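Long-range contact in cell wall surface anchor family protein (Streptococcus agalactiae, PDB 3PHS), which serves as a minor pilin of the pilus, with an IgG-like domain that mediates adhesion to lung epithelial cells: residues Gly165-Asn173 and Ile180-Thr188. Residues are numbered along the deposited sequence; the frame is centred on the assembly and turned at random. Where two conformers were deposited one is given.
Sequences GRTPIRVKN and IDAAKHLET
V171 and A183 form a single antiparallel bridge of the hydrogen-bonded kind: V171 N donates to A183 O at 2.9 Å, and A183 N returns a longer bond to V171 O at 3.2 Å. The chain directions are about 100° apart, so the segments cross, with this one bridge between them. R170 CA makes a CA-H...O contact with A183 O. The tight, apolar part lies at V171, whose CG2, set anti to the carbonyl carbon, meets L186 CD2 at 3.5 Å, the two side chains crossing at about a right angle. A182 CB fits between R170 CB at 3.7 Å and K172 CB at 3.9 Å.

The side of R170, K172 and D181 is more exposed and polar, gripped by a few short bonds with little packed carbon. The R170 chain bends at chi3 (-75°), bringing the guanidinium alongside A182, so that NH1 meets A182 O edge-on at 2.9 Å, with the acceptor 6° from the guanidinium plane; NH1 also bonds D179 O. K172 instead extends, and its NZ meets the syn lone pair of D181 OD1 at 2.8 Å; D179 supplies a second carboxylate, so two acidic groups probably share this ammonium. A separate aliphatic contact lies at the other end, where P168 CB and K184 CB are 3.8 Å apart and the side chains run side by side. A water lies within hydrogen-bonding distance of both I169 O and K184 O.

Within the prealbumin-like domain, the contact closes the excursion between strands 157-162 and 186-187: I169 and L186 bond through their backbones to L160 and F158 of strand 157-162, while V171 and L186 pack on I196 of strand 193-200.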
ATOM      1  N   GLY A 165      -3.929   6.031   3.378  1.00 28.05           N
ATOM      2  CA  GLY A 165      -4.801   5.531   2.315  1.00 28.88           C
ATOM      3  C   GLY A 165      -6.248   5.966   2.479  1.00 30.15           C
ATOM      4  O   GLY A 165      -6.721   6.187   3.603  1.00 29.70           O
ATOM      5  N   ARG A 166      -6.944   6.083   1.347  1.00 30.91           N
ATOM      6  CA  ARG A 166      -8.340   6.502   1.309  1.00 31.80           C
ATOM      7  C   ARG A 166      -9.287   5.305   1.253  1.00 31.41           C
ATOM      8  O   ARG A 166     -10.456   5.404   1.643  1.00 31.62           O
ATOM      9  CB  ARG A 166      -8.576   7.371   0.067  1.00 32.51           C
ATOM     10  CG  ARG A 166      -9.637   8.460   0.237  1.00 35.31           C
ATOM     11  CD  ARG A 166     -10.036   9.077  -1.118  1.00 39.28           C
ATOM     12  NE  ARG A 166      -8.914   9.115  -2.061  1.00 42.60           N
ATOM     13  CZ  ARG A 166      -7.978  10.063  -2.094  1.00 44.19           C
ATOM     14  NH1 ARG A 166      -8.013  11.081  -1.237  1.00 44.20           N
ATOM     15  NH2 ARG A 166      -6.999   9.994  -2.993  1.00 45.20           N
ATOM     16  N   THR A 167      -8.797   4.186   0.736  1.00 31.00           N
ATOM     17  CA  THR A 167      -9.662   3.037   0.498  1.00 30.81           C
ATOM     18  C   THR A 167      -9.248   1.777   1.264  1.00 29.63           C
ATOM     19  O   THR A 167      -8.089   1.345   1.193  1.00 28.47           O
ATOM     20  CB  THR A 167      -9.959   2.760  -1.027  1.00 31.66           C
ATOM     21  OG1 THR A 167      -9.824   1.359  -1.310  1.00 32.32           O
ATOM     22  CG2 THR A 167      -9.037   3.549  -1.964  1.00 31.25           C
ATOM     23  N   PRO A 168     -10.216   1.196   2.005  1.00 28.70           N
ATOM     24  CA  PRO A 168      -9.986   0.041   2.872  1.00 27.82           C
ATOM     25  C   PRO A 168      -9.469  -1.180   2.119  1.00 26.72           C
ATOM     26  O   PRO A 168      -9.886  -1.430   0.985  1.00 26.97           O
ATOM     27  CB  PRO A 168     -11.376  -0.262   3.464  1.00 28.32           C
ATOM     28  CG  PRO A 168     -12.253   0.901   3.128  1.00 28.43           C
ATOM     29  CD  PRO A 168     -11.631   1.629   1.985  1.00 28.95           C
ATOM     30  N   ILE A 169      -8.569  -1.921   2.766  1.00 24.87           N
ATOM     31  CA  ILE A 169      -8.044  -3.201   2.283  1.00 24.34           C
ATOM     32  C   ILE A 169      -9.079  -4.282   2.556  1.00 22.92           C
ATOM     33  O   ILE A 169      -9.606  -4.365   3.665  1.00 23.29           O
ATOM     34  CB  ILE A 169      -6.701  -3.529   3.007  1.00 24.48           C
ATOM     35  CG1 ILE A 169      -5.599  -2.618   2.472  1.00 26.02           C
ATOM     36  CG2 ILE A 169      -6.290  -5.000   2.863  1.00 25.23           C
ATOM     37  CD1 ILE A 169      -4.670  -2.146   3.520  1.00 27.06           C
ATOM     38  N   ARG A 170      -9.359  -5.115   1.556  1.00 20.77           N
ATOM     39  CA  ARG A 170     -10.387  -6.154   1.704  1.00 19.72           C
ATOM     40  C   ARG A 170      -9.776  -7.529   1.967  1.00 18.80           C
ATOM     41  O   ARG A 170      -8.633  -7.792   1.588  1.00 17.60           O
ATOM     42  CB  ARG A 170     -11.344  -6.135   0.501  1.00 19.68           C
ATOM     43  CG  ARG A 170     -11.985  -4.747   0.331  1.00 21.43           C
ATOM     44  CD  ARG A 170     -13.013  -4.629  -0.791  1.00 25.08           C
ATOM     45  NE  ARG A 170     -12.386  -4.595  -2.112  1.00 28.07           N
ATOM     46  CZ  ARG A 170     -12.528  -5.545  -3.036  1.00 32.03           C
ATOM     47  NH1 ARG A 170     -13.278  -6.614  -2.784  1.00 32.42           N
ATOM     48  NH2 ARG A 170     -11.912  -5.434  -4.209  1.00 31.76           N
ATOM     49  N   VAL A 171     -10.527  -8.397   2.642  1.00 18.03           N
ATOM     50  CA  VAL A 171      -9.995  -9.665   3.140  1.00 18.90           C
ATOM     51  C   VAL A 171     -10.977 -10.804   2.836  1.00 19.98           C
ATOM     52  O   VAL A 171     -12.189 -10.609   2.918  1.00 20.22           O
ATOM     53  CB  VAL A 171      -9.699  -9.576   4.684  1.00 18.38           C
ATOM     54  CG1 VAL A 171      -9.217 -10.901   5.247  1.00 19.92           C
ATOM     55  CG2 VAL A 171      -8.677  -8.452   4.986  1.00 18.12           C
ATOM     56  N   LYS A 172     -10.436 -11.964   2.476  1.00 20.94           N
ATOM     57  CA  LYS A 172     -11.201 -13.180   2.166  1.00 22.94           C
ATOM     58  C   LYS A 172     -10.317 -14.391   2.524  1.00 23.51           C
ATOM     59  O   LYS A 172      -9.119 -14.374   2.276  1.00 24.40           O
ATOM     60  CB  LYS A 172     -11.562 -13.179   0.664  1.00 22.16           C
ATOM     61  CG  LYS A 172     -12.445 -14.338   0.124  1.00 23.07           C
ATOM     62  CD  LYS A 172     -12.590 -14.180  -1.404  1.00 19.92           C
ATOM     63  CE  LYS A 172     -13.003 -15.472  -2.103  1.00 22.74           C
ATOM     64  NZ  LYS A 172     -13.413 -15.211  -3.513  1.00 20.09           N
ATOM     65  N   ASN A 173     -10.886 -15.451   3.096  1.00 25.58           N
ATOM     66  CA  ASN A 173     -10.072 -16.613   3.520  1.00 26.41           C
ATOM     67  C   ASN A 173      -8.958 -16.220   4.521  1.00 26.49           C
ATOM     68  O   ASN A 173      -7.869 -16.826   4.528  1.00 27.01           O
ATOM     69  CB  ASN A 173      -9.461 -17.361   2.302  1.00 27.15           C
ATOM     70  CG  ASN A 173     -10.518 -17.983   1.377  1.00 27.55           C
ATOM     71  OD1 ASN A 173     -10.373 -17.984   0.141  1.00 29.99           O
ATOM     72  ND2 ASN A 173     -11.579 -18.514   1.968  1.00 26.47           N
ATOM     73  N   ILE A 180     -13.975  -9.909  -5.803  1.00 19.94           N
ATOM     74  CA  ILE A 180     -15.107  -8.990  -5.717  1.00 20.84           C
ATOM     75  C   ILE A 180     -15.923  -9.223  -4.423  1.00 20.37           C
ATOM     76  O   ILE A 180     -16.586  -8.307  -3.938  1.00 21.07           O
ATOM     77  CB  ILE A 180     -15.995  -9.046  -7.012  1.00 20.91           C
ATOM     78  CG1 ILE A 180     -16.879  -7.794  -7.158  1.00 22.54           C
ATOM     79  CG2 ILE A 180     -16.799 -10.351  -7.077  1.00 21.78           C
ATOM     80  CD1 ILE A 180     -16.160  -6.587  -7.733  1.00 24.01           C
ATOM     81  N   ASP A 181     -15.863 -10.435  -3.876  1.00 20.36           N
ATOM     82  CA  ASP A 181     -16.547 -10.730  -2.617  1.00 20.45           C
ATOM     83  C   ASP A 181     -15.688 -10.503  -1.367  1.00 19.97           C
ATOM     84  O   ASP A 181     -16.171 -10.680  -0.236  1.00 19.73           O
ATOM     85  CB  ASP A 181     -17.207 -12.120  -2.611  1.00 20.69           C
ATOM     86  CG  ASP A 181     -16.237 -13.247  -2.908  1.00 21.67           C
ATOM     87  OD1 ASP A 181     -15.121 -12.990  -3.391  1.00 23.20           O
ATOM     88  OD2 ASP A 181     -16.603 -14.413  -2.674  1.00 23.91           O
ATOM     89  N   ALA A 182     -14.428 -10.100  -1.548  1.00 19.43           N
ATOM     90  CA  ALA A 182     -13.599  -9.783  -0.373  1.00 19.36           C
ATOM     91  C   ALA A 182     -14.191  -8.537   0.299  1.00 19.49           C
ATOM     92  O   ALA A 182     -14.575  -7.569  -0.370  1.00 19.17           O
ATOM     93  CB  ALA A 182     -12.149  -9.562  -0.747  1.00 19.03           C
ATOM     94  N   ALA A 183     -14.251  -8.587   1.625  1.00 20.46           N
ATOM     95  CA  ALA A 183     -14.971  -7.599   2.430  1.00 20.50           C
ATOM     96  C   ALA A 183     -14.037  -6.611   3.128  1.00 20.34           C
ATOM     97  O   ALA A 183     -12.925  -6.978   3.506  1.00 20.17           O
ATOM     98  CB  ALA A 183     -15.801  -8.334   3.465  1.00 20.97           C
ATOM     99  N   LYS A 184     -14.498  -5.373   3.298  1.00 19.82           N
ATOM    100  CA  LYS A 184     -13.768  -4.373   4.083  1.00 20.06           C
ATOM    101  C   LYS A 184     -14.020  -4.528   5.600  1.00 20.05           C
ATOM    102  O   LYS A 184     -13.163  -4.191   6.430  1.00 19.19           O
ATOM    103  CB  LYS A 184     -14.042  -2.951   3.581  1.00 20.27           C
ATOM    104  CG  LYS A 184     -15.460  -2.450   3.781  1.00 21.43           C
ATOM    105  CD  LYS A 184     -15.575  -0.964   3.575  1.00 23.68           C
ATOM    106  CE  LYS A 184     -17.042  -0.556   3.585  1.00 24.48           C
ATOM    107  NZ  LYS A 184     -17.236   0.865   3.249  1.00 24.70           N
ATOM    108  N   HIS A 185     -15.201  -5.051   5.934  1.00 19.98           N
ATOM    109  CA  HIS A 185     -15.542  -5.207   7.339  0.50 20.16           C
ATOM    110  C   HIS A 185     -14.829  -6.413   7.940  1.00 20.00           C
ATOM    111  O   HIS A 185     -14.849  -7.536   7.429  1.00 19.86           O
ATOM    112  CB  HIS A 185     -17.058  -5.198   7.578  0.50 20.25           C
ATOM    113  CG  HIS A 185     -17.630  -3.822   7.766  0.50 20.88           C
ATOM    114  ND1 HIS A 185     -18.842  -3.595   8.385  0.50 21.03           N
ATOM    115  CD2 HIS A 185     -17.148  -2.601   7.426  0.50 19.23           C
ATOM    116  CE1 HIS A 185     -19.088  -2.298   8.407  0.50 21.41           C
ATOM    117  NE2 HIS A 185     -18.073  -1.672   7.832  0.50 22.24           N
ATOM    118  N   LEU A 186     -14.111  -6.126   9.022  1.00 19.65           N
ATOM    119  CA  LEU A 186     -13.333  -7.143   9.717  1.00 20.41           C
ATOM    120  C   LEU A 186     -13.905  -7.227  11.122  1.00 20.62           C
ATOM    121  O   LEU A 186     -14.127  -6.208  11.757  1.00 20.93           O
ATOM    122  CB  LEU A 186     -11.846  -6.760   9.761  1.00 20.51           C
ATOM    123  CG  LEU A 186     -11.172  -6.316   8.448  1.00 21.87           C
ATOM    124  CD1 LEU A 186      -9.868  -5.568   8.727  1.00 22.40           C
ATOM    125  CD2 LEU A 186     -10.937  -7.504   7.544  1.00 23.44           C
ATOM    126  N   GLU A 187     -14.156  -8.436  11.595  1.00 21.04           N
ATOM    127  CA  GLU A 187     -14.839  -8.603  12.878  1.00 22.34           C
ATOM    128  C   GLU A 187     -14.057  -9.551  13.777  1.00 21.40           C
ATOM    129  O   GLU A 187     -13.635 -10.619  13.342  1.00 22.36           O
ATOM    130  CB  GLU A 187     -16.271  -9.108  12.639  1.00 22.75           C
ATOM    131  CG  GLU A 187     -17.191  -8.817  13.797  1.00 25.52           C
ATOM    132  CD  GLU A 187     -18.626  -9.230  13.547  1.00 28.39           C
ATOM    133  OE1 GLU A 187     -19.237  -8.770  12.552  1.00 30.23           O
ATOM    134  OE2 GLU A 187     -19.155  -9.991  14.384  1.00 30.49           O
ATOM    135  N   THR A 188     -13.846  -9.153  15.028  1.00 21.03           N
ATOM    136  CA  THR A 188     -13.121  -9.987  15.971  1.00 20.67           C
ATOM    137  C   THR A 188     -13.946 -11.240  16.229  1.00 21.40           C
ATOM    138  O   THR A 188     -15.176 -11.172  16.328  1.00 21.55           O
ATOM    139  CB  THR A 188     -12.812  -9.266  17.309  1.00 20.32           C
ATOM    140  OG1 THR A 188     -14.037  -8.916  17.963  1.00 19.31           O
ATOM    141  CG2 THR A 188     -11.988  -7.998  17.059  1.00 18.56           C
TER
HETATM  142  O   HOH W   1     -10.748  -3.135   5.684  1.00 20.59           O